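Local atomic coordinates of peptidyl-prolyl cis-trans isomerase ([Pseudomonas syringae] pv. tomato str. DC3000, PDB entry 5XB0), a protein that probably catalyses the cis-trans isomerisation of peptide bonds preceding proline through its FKBP-type domain, which makes up much of this C-terminal piece of a longer protein. Residues A18-K21 and A22-G25. Sequence-based numbering, arbitrary orientation.
Sequences AGEK and AKPG
A22 N bonds back weakly to two carbonyls, A18 O and G19 O, each 3.3 Å away. One residue on, the i-3 pattern is clear: K23 N donates to E20 O at 3.2 Å, with an N-H...O angle of 162°. The shared, weak bonding of A22 N followed by this i-3 bond is consistent with a shift from i-4 to i-3 bonding at the end of helix 6-21. K23 itself then takes an extended backbone, which carries the chain out of the helix toward strand 27-28. A water donates to K21 O and to K23 O, at 2.9 Å and 2.7 Å, bridging the carbonyl of the last helical residue and that of the loop residue two further on.

Among the side chains, E20 and K23 run side by side in the same direction. The K23 chain is extended beyond CG; its CG packs 3.5 Å from G19 O. Its NZ reaches E20 OE2 at 3.0 Å, on the syn side but tilted out of the carboxylate plane. The bend at chi2 of E20 (-61°) turns the carboxylate to meet it.

E20 OE1 forms a second salt bridge, to R98 in strand 96-101. The carboxylate of E20, a buried residue, thus joins the helix end, the following loop and the sheet, and two cations would be expected to stabilise its ionised form.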
loop_
_atom_site.group_PDB
_atom_site.type_symbol
_atom_site.label_atom_id
_atom_site.label_comp_id
_atom_site.label_asym_id
_atom_site.label_seq_id
_atom_site.Cartn_x
_atom_site.Cartn_y
_atom_site.Cartn_z
ATOM N N ALA A 18 12.153 -0.720 7.897
ATOM C CA ALA A 18 13.547 -0.952 7.541
ATOM C C ALA A 18 13.794 -2.427 7.228
ATOM O O ALA A 18 14.605 -2.754 6.354
ATOM C CB ALA A 18 14.473 -0.484 8.651
ATOM N N GLY A 19 13.109 -3.302 7.956
ATOM C CA GLY A 19 13.247 -4.733 7.763
ATOM C C GLY A 19 12.747 -5.099 6.378
ATOM O O GLY A 19 13.412 -5.831 5.642
ATOM N N GLU A 20 11.584 -4.572 6.013
ATOM C CA GLU A 20 11.010 -4.880 4.698
ATOM C C GLU A 20 11.890 -4.324 3.578
ATOM O O GLU A 20 12.048 -4.956 2.528
ATOM C CB GLU A 20 9.584 -4.335 4.576
ATOM C CG GLU A 20 8.572 -4.973 5.547
ATOM C CD GLU A 20 8.414 -6.466 5.339
ATOM O OE1 GLU A 20 8.235 -6.877 4.168
ATOM O OE2 GLU A 20 8.491 -7.220 6.345
ATOM N N LYS A 21 12.462 -3.143 3.805
ATOM C CA LYS A 21 13.279 -2.471 2.789
ATOM C C LYS A 21 14.531 -3.281 2.419
ATOM O O LYS A 21 15.026 -3.215 1.285
ATOM C CB LYS A 21 13.668 -1.072 3.292
ATOM C CG LYS A 21 14.404 -0.192 2.297
ATOM C CD LYS A 21 14.591 1.196 2.871
ATOM C CE LYS A 21 15.661 1.973 2.126
ATOM N NZ LYS A 21 15.839 3.345 2.685
ATOM N N ALA A 22 15.032 -4.050 3.381
ATOM C CA ALA A 22 16.290 -4.769 3.227
ATOM C C ALA A 22 16.125 -6.088 2.489
ATOM O O ALA A 22 17.114 -6.727 2.121
ATOM C CB ALA A 22 16.917 -5.012 4.594
ATOM N N LYS A 23 14.880 -6.496 2.263
ATOM C CA LYS A 23 14.621 -7.810 1.679
ATOM C C LYS A 23 14.968 -7.838 0.194
ATOM O O LYS A 23 14.910 -6.802 -0.481
ATOM C CB LYS A 23 13.161 -8.208 1.907
ATOM C CG LYS A 23 12.845 -8.435 3.378
ATOM C CD LYS A 23 11.417 -8.904 3.590
ATOM C CE LYS A 23 11.198 -9.241 5.058
ATOM N NZ LYS A 23 9.830 -9.729 5.350
ATOM N N PRO A 24 15.348 -9.019 -0.321
ATOM C CA PRO A 24 15.779 -9.137 -1.717
ATOM C C PRO A 24 14.696 -8.753 -2.714
ATOM O O PRO A 24 13.534 -9.145 -2.576
ATOM C CB PRO A 24 16.122 -10.624 -1.854
ATOM C CG PRO A 24 16.379 -11.090 -0.483
ATOM C CD PRO A 24 15.441 -10.310 0.383
ATOM N N GLY A 25 15.080 -7.972 -3.715
ATOM C CA GLY A 25 14.160 -7.626 -4.781
ATOM C C GLY A 25 13.258 -6.448 -4.481
ATOM O O GLY A 25 12.491 -6.021 -5.343
HETATM O O HOH W 1 16.698 -4.733 -0.514
#